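Local coordinates for protein assemblin (Human herpesvirus 3, PDB 1VZV) that is the protease part of the capsid scaffolding protein, active as a dimer, and probably cleaves the assembly protein so that the capsid matures, at residues Asn39-Lys44 and Leu192-Val197; Val48-Ala53 and Lys179-Ser184. All coordinates share one frame; numbering follows the deposited sequence.

Contact 1 (Asn39-Lys44 and Leu192-Val197); sequences NIDHRK and LLSTAV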
loop_
_atom_site.group_PDB
_atom_site.type_symbol
_atom_site.label_atom_id
_atom_site.label_comp_id
_atom_site.label_asym_id
_atom_site.label_seq_id
_atom_site.Cartn_x
_atom_site.Cartn_y
_atom_site.Cartn_z
ATOM N N ASN A 39 -13.326 -11.212 -7.200
ATOM C CA ASN A 39 -12.635 -11.327 -5.936
ATOM C C ASN A 39 -11.481 -10.342 -5.957
ATOM O O ASN A 39 -11.231 -9.703 -6.978
ATOM C CB ASN A 39 -12.195 -12.776 -5.639
ATOM C CG ASN A 39 -11.107 -13.285 -6.563
ATOM O OD1 ASN A 39 -10.278 -12.517 -7.053
ATOM N ND2 ASN A 39 -11.083 -14.603 -6.779
ATOM N N ILE A 40 -10.783 -10.216 -4.841
ATOM C CA ILE A 40 -9.671 -9.286 -4.708
ATOM C C ILE A 40 -8.343 -10.048 -4.714
ATOM O O ILE A 40 -8.227 -11.037 -4.031
ATOM C CB ILE A 40 -9.806 -8.540 -3.353
ATOM C CG1 ILE A 40 -11.108 -7.748 -3.289
ATOM C CG2 ILE A 40 -8.567 -7.696 -3.065
ATOM C CD1 ILE A 40 -11.371 -7.189 -1.938
ATOM N N ASP A 41 -7.361 -9.601 -5.488
ATOM C CA ASP A 41 -6.031 -10.232 -5.531
ATOM C C ASP A 41 -6.053 -11.635 -6.140
ATOM O O ASP A 41 -5.056 -12.368 -6.063
ATOM C CB ASP A 41 -5.435 -10.275 -4.094
ATOM C CG ASP A 41 -3.955 -10.806 -4.027
ATOM O OD1 ASP A 41 -3.112 -10.299 -4.807
ATOM O OD2 ASP A 41 -3.628 -11.685 -3.161
ATOM N N HIS A 42 -7.153 -11.979 -6.811
ATOM C CA HIS A 42 -7.346 -13.321 -7.410
ATOM C C HIS A 42 -7.576 -14.381 -6.325
ATOM O O HIS A 42 -7.548 -15.575 -6.602
ATOM C CB HIS A 42 -6.188 -13.757 -8.306
ATOM C CG HIS A 42 -6.069 -12.981 -9.572
ATOM N ND1 HIS A 42 -6.824 -13.210 -10.698
ATOM C CD2 HIS A 42 -5.221 -11.975 -9.903
ATOM C CE1 HIS A 42 -6.417 -12.355 -11.652
ATOM N NE2 HIS A 42 -5.441 -11.580 -11.220
ATOM N N ARG A 43 -7.833 -13.921 -5.100
ATOM C CA ARG A 43 -8.099 -14.766 -3.952
ATOM C C ARG A 43 -9.457 -15.440 -4.026
ATOM O O ARG A 43 -10.488 -14.832 -3.789
ATOM C CB ARG A 43 -8.005 -13.959 -2.657
ATOM C CG ARG A 43 -6.591 -13.650 -2.222
ATOM C CD ARG A 43 -5.856 -14.919 -1.824
ATOM N NE ARG A 43 -6.045 -15.271 -0.417
ATOM C CZ ARG A 43 -5.267 -14.824 0.573
ATOM N NH1 ARG A 43 -4.240 -14.009 0.288
ATOM N NH2 ARG A 43 -5.504 -15.191 1.841
ATOM N N LYS A 44 -9.430 -16.721 -4.345
ATOM C CA LYS A 44 -10.607 -17.566 -4.429
ATOM C C LYS A 44 -11.355 -17.503 -3.116
ATOM O O LYS A 44 -12.563 -17.633 -3.101
ATOM C CB LYS A 44 -10.183 -19.025 -4.691
ATOM C CG LYS A 44 -9.278 -19.203 -5.938
ATOM C CD LYS A 44 -8.897 -20.659 -6.249
ATOM C CE LYS A 44 -8.113 -20.757 -7.585
ATOM N NZ LYS A 44 -8.878 -20.196 -8.769
ATOM N N LEU A 192 -6.113 -7.413 1.538
ATOM C CA LEU A 192 -5.932 -6.002 1.204
ATOM C C LEU A 192 -4.550 -5.515 1.578
ATOM O O LEU A 192 -4.078 -4.534 1.027
ATOM C CB LEU A 192 -7.018 -5.122 1.833
ATOM C CG LEU A 192 -8.483 -5.280 1.396
ATOM C CD1 LEU A 192 -9.346 -4.306 2.165
ATOM C CD2 LEU A 192 -8.639 -5.034 -0.069
ATOM N N LEU A 193 -3.920 -6.159 2.554
ATOM C CA LEU A 193 -2.558 -5.788 2.901
ATOM C C LEU A 193 -1.681 -6.401 1.819
ATOM O O LEU A 193 -0.673 -5.835 1.440
ATOM C CB LEU A 193 -2.120 -6.368 4.249
ATOM C CG LEU A 193 -0.595 -6.291 4.438
ATOM C CD1 LEU A 193 -0.209 -4.872 4.648
ATOM C CD2 LEU A 193 -0.108 -7.106 5.582
ATOM N N SER A 194 -2.068 -7.568 1.317
ATOM C CA SER A 194 -1.288 -8.268 0.300
ATOM C C SER A 194 -1.208 -7.547 -1.032
ATOM O O SER A 194 -0.270 -7.768 -1.789
ATOM C CB SER A 194 -1.822 -9.687 0.099
ATOM O OG SER A 194 -1.073 -10.374 -0.890
ATOM N N THR A 195 -2.195 -6.717 -1.354
ATOM C CA THR A 195 -2.118 -6.017 -2.612
ATOM C C THR A 195 -1.160 -4.834 -2.486
ATOM O O THR A 195 -0.576 -4.432 -3.475
ATOM C CB THR A 195 -3.501 -5.645 -3.211
ATOM O OG1 THR A 195 -4.144 -4.659 -2.413
ATOM C CG2 THR A 195 -4.386 -6.854 -3.288
ATOM N N ALA A 196 -0.927 -4.350 -1.263
ATOM C CA ALA A 196 0.006 -3.240 -1.007
ATOM C C ALA A 196 1.445 -3.733 -1.074
ATOM O O ALA A 196 2.264 -3.211 -1.827
ATOM C CB ALA A 196 -0.250 -2.623 0.355
ATOM N N VAL A 197 1.746 -4.732 -0.254
ATOM C CA VAL A 197 3.069 -5.335 -0.186
ATOM C C VAL A 197 3.548 -5.705 -1.591
ATOM O O VAL A 197 4.616 -5.289 -2.027
ATOM C CB VAL A 197 3.048 -6.604 0.721
ATOM C CG1 VAL A 197 4.245 -7.485 0.417
ATOM C CG2 VAL A 197 3.059 -6.215 2.206
#

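Contact 2 (Val48-Ala53 and Lys179-Ser184); sequences VGEVIA and KVWKVS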
loop_
_atom_site.group_PDB
_atom_site.type_symbol
_atom_site.label_atom_id
_atom_site.label_comp_id
_atom_site.label_asym_id
_atom_site.label_seq_id
_atom_site.Cartn_x
_atom_site.Cartn_y
_atom_site.Cartn_z
ATOM N N VAL A 48 -16.006 -10.886 -3.457
ATOM C CA VAL A 48 -16.809 -9.806 -2.876
ATOM C C VAL A 48 -17.937 -9.275 -3.759
ATOM O O VAL A 48 -18.493 -8.205 -3.474
ATOM C CB VAL A 48 -15.913 -8.600 -2.537
ATOM C CG1 VAL A 48 -14.972 -8.942 -1.396
ATOM C CG2 VAL A 48 -15.122 -8.189 -3.773
ATOM N N GLY A 49 -18.271 -10.000 -4.818
ATOM C CA GLY A 49 -19.318 -9.553 -5.708
ATOM C C GLY A 49 -19.323 -10.486 -6.886
ATOM O O GLY A 49 -18.682 -11.545 -6.825
ATOM N N GLU A 50 -20.051 -10.129 -7.944
ATOM C CA GLU A 50 -20.116 -10.960 -9.146
ATOM C C GLU A 50 -20.480 -10.156 -10.395
ATOM O O GLU A 50 -21.375 -9.294 -10.356
ATOM C CB GLU A 50 -21.120 -12.111 -8.969
ATOM C CG GLU A 50 -22.612 -11.732 -9.116
ATOM C CD GLU A 50 -23.516 -12.945 -9.370
ATOM O OE1 GLU A 50 -23.194 -13.769 -10.247
ATOM O OE2 GLU A 50 -24.547 -13.074 -8.690
ATOM N N VAL A 51 -19.762 -10.420 -11.488
ATOM C CA VAL A 51 -20.012 -9.772 -12.783
ATOM C C VAL A 51 -21.474 -10.060 -13.175
ATOM O O VAL A 51 -21.843 -11.219 -13.365
ATOM C CB VAL A 51 -19.064 -10.365 -13.893
ATOM C CG1 VAL A 51 -19.669 -10.213 -15.287
ATOM C CG2 VAL A 51 -17.720 -9.677 -13.861
ATOM N N ILE A 52 -22.301 -9.025 -13.294
ATOM C CA ILE A 52 -23.687 -9.259 -13.666
ATOM C C ILE A 52 -23.915 -9.280 -15.169
ATOM O O ILE A 52 -24.982 -9.680 -15.603
ATOM C CB ILE A 52 -24.686 -8.284 -12.968
ATOM C CG1 ILE A 52 -24.701 -6.926 -13.639
ATOM C CG2 ILE A 52 -24.333 -8.115 -11.493
ATOM C CD1 ILE A 52 -25.433 -5.878 -12.819
ATOM N N ALA A 53 -22.909 -8.887 -15.956
ATOM C CA ALA A 53 -23.008 -8.871 -17.424
ATOM C C ALA A 53 -21.730 -8.422 -18.133
ATOM O O ALA A 53 -21.016 -7.549 -17.650
ATOM C CB ALA A 53 -24.166 -7.983 -17.873
ATOM N N LYS A 179 -27.988 -10.252 -2.729
ATOM C CA LYS A 179 -26.915 -11.121 -2.293
ATOM C C LYS A 179 -25.804 -10.316 -1.623
ATOM O O LYS A 179 -25.215 -9.477 -2.278
ATOM C CB LYS A 179 -26.339 -11.746 -3.557
ATOM C CG LYS A 179 -26.071 -13.205 -3.536
ATOM C CD LYS A 179 -25.695 -13.613 -4.939
ATOM C CE LYS A 179 -25.571 -15.131 -5.079
ATOM N NZ LYS A 179 -25.861 -15.615 -6.484
ATOM N N VAL A 180 -25.554 -10.492 -0.331
ATOM C CA VAL A 180 -24.448 -9.758 0.279
ATOM C C VAL A 180 -23.254 -10.707 0.536
ATOM O O VAL A 180 -23.365 -11.710 1.252
ATOM C CB VAL A 180 -24.857 -8.912 1.551
ATOM C CG1 VAL A 180 -26.192 -8.219 1.330
ATOM C CG2 VAL A 180 -24.876 -9.737 2.816
ATOM N N TRP A 181 -22.150 -10.450 -0.161
ATOM C CA TRP A 181 -20.945 -11.249 -0.023
ATOM C C TRP A 181 -20.247 -10.968 1.298
ATOM O O TRP A 181 -19.869 -9.836 1.604
ATOM C CB TRP A 181 -20.007 -10.999 -1.201
ATOM C CG TRP A 181 -20.564 -11.555 -2.462
ATOM C CD1 TRP A 181 -20.284 -12.779 -3.015
ATOM C CD2 TRP A 181 -21.589 -10.973 -3.280
ATOM N NE1 TRP A 181 -21.087 -13.000 -4.113
ATOM C CE2 TRP A 181 -21.898 -11.907 -4.297
ATOM C CE3 TRP A 181 -22.276 -9.754 -3.253
ATOM C CZ2 TRP A 181 -22.875 -11.657 -5.274
ATOM C CZ3 TRP A 181 -23.243 -9.506 -4.227
ATOM C CH2 TRP A 181 -23.533 -10.454 -5.221
ATOM N N LYS A 182 -20.130 -11.999 2.113
ATOM C CA LYS A 182 -19.481 -11.849 3.393
ATOM C C LYS A 182 -18.124 -12.514 3.398
ATOM O O LYS A 182 -18.019 -13.693 3.025
ATOM C CB LYS A 182 -20.340 -12.459 4.490
ATOM C CG LYS A 182 -21.517 -11.596 4.844
ATOM C CD LYS A 182 -22.417 -12.273 5.850
ATOM C CE LYS A 182 -23.316 -11.248 6.524
ATOM N NZ LYS A 182 -22.537 -10.346 7.441
ATOM N N VAL A 183 -17.080 -11.734 3.706
ATOM C CA VAL A 183 -15.706 -12.239 3.835
ATOM C C VAL A 183 -15.443 -11.850 5.284
ATOM O O VAL A 183 -16.305 -11.262 5.916
ATOM C CB VAL A 183 -14.695 -11.575 2.840
ATOM C CG1 VAL A 183 -13.311 -12.054 3.116
ATOM C CG2 VAL A 183 -15.022 -11.950 1.405
ATOM N N SER A 184 -14.279 -12.133 5.827
ATOM C CA SER A 184 -14.056 -11.824 7.230
ATOM C C SER A 184 -12.933 -10.849 7.508
ATOM O O SER A 184 -11.777 -11.192 7.331
ATOM C CB SER A 184 -13.783 -13.130 7.973
ATOM O OG SER A 184 -14.323 -14.236 7.243
#

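Contact 1 (Asn39-Lys44 and Leu192-Val197)
Asp-41 reaches from the tight turn after strand 37-40 to the side of helix 185-197, where it meets Ser-194 and Thr-195. Its CB starts the contact, lying 3.7 Å from Thr-195 CG2. The carboxylate is swung anti to the backbone N (chi1 -175°), and the aspartate and threonine side chains run alongside each other with opposite headings, so that CG and OD1 of Asp-41 also stay 4.0 Å from Thr-195 CG2. At the tip, OD1 accepts a hydrogen bond from His-81 NE2 of the second subunit, while OD2 stands 3.7 Å from Ser-194 OG, a hydroxyl engaged with the carbonyl of Ala-79 of that same subunit. Ile-40 to Arg-43 form a type I' beta turn, closed by the bond from Arg-43 N to Ile-40 O. The turn carries His-42 of the His-Ser-His triad that marks the herpesvirus assemblins, and the ring of His-42 meets that of His-129 at a steep angle. One residue earlier in the chain, Ile-40 packs at a slant on Leu-192, its CD1 coming within 3.9 Å of Leu-192 CD2, and Ile-40 CG2 is 4.0 Å from the same methyl. Leu-72 also packs on Ile-40, and Val-75 and Leu-76, likewise of helix 70-79, cover Leu-192. Thr-195, with OG1 between backbone N and carbonyl carbon (chi1 68°), turns CG2 to Asp-41; OG1 bonds weakly to Leu-192 O at 3.4 Å.

Contact 2 (Val48-Ala53 and Lys179-Ser184)
The indole of Trp-181 lies flat over the backbone of Gly-49, the central feature where the loop 179-184 meets strand 47-56. Gly-49 CA sits 3.7 Å from the centroid of the six-membered ring and only 16° off its normal, a CH-pi contact over the face. The ring rests on the main chain itself, and Glu-50 N lies over the same face, farther toward the rim. A chi1 of -69°, with CG of Trp-181 anti to the carbonyl carbon, brings the indole over Gly-49, and Trp-181 CB approaches the strand as well, 3.7 Å from Val-48 C. The opposite face of the indole is flanked toward its rim by Lys-179 CG, which places the ring between strand and lysine.

Glu-50 rises at about a right angle to the indole, its carboxylate plane turned 75° from the ring, and its CG touches Trp-181 CZ2 at 3.9 Å. Beyond the ring, the extended lysine chain crosses the glutamate, also roughly perpendicularly, and Lys-179 NZ forms a long salt bridge of 3.6 Å with Glu-50 OE2. The same oxygen is hydrogen-bonded to Tyr-174 OH, so the carboxylate has a second partner from the chain just after helix 161-173. At the other end of the contact, Val-48 CG1 and Val-183 CG2 meet at 4.1 Å.

Val-48 and Gly-49 form a classic beta bulge opposite Ile-38 of strand 37-40. On the other side of strand 47-56, strand 61-67 supplies Ile-66, which packs on Trp-181, and Val-67, which packs on Val-48. The loop thus lies against the sheet as it runs from helix 161-173 to helix 185-197.

How the contacts relate
The two contacts lie about 15 Å apart, centre to centre, and share one sheet, in which strands 37-40 and 47-56 are antiparallel neighbours. Along the chain their segments come in the order 39-44, 48-53, 179-184 and 192-197, so contact 2 falls within the span between the two halves of contact 1. The loop 179-184 therefore meets the sheet first, and helix 185-197 then reaches the turn that bears His-42. Ile-40 CD1 and Val-48 CG1, 4.0 Å apart, join the contacts directly. The second subunit bonds to residues of contact 1 but touches neither segment of contact 2; the turn of His-42 beside the dimer interface is consistent with the dimer being the active species.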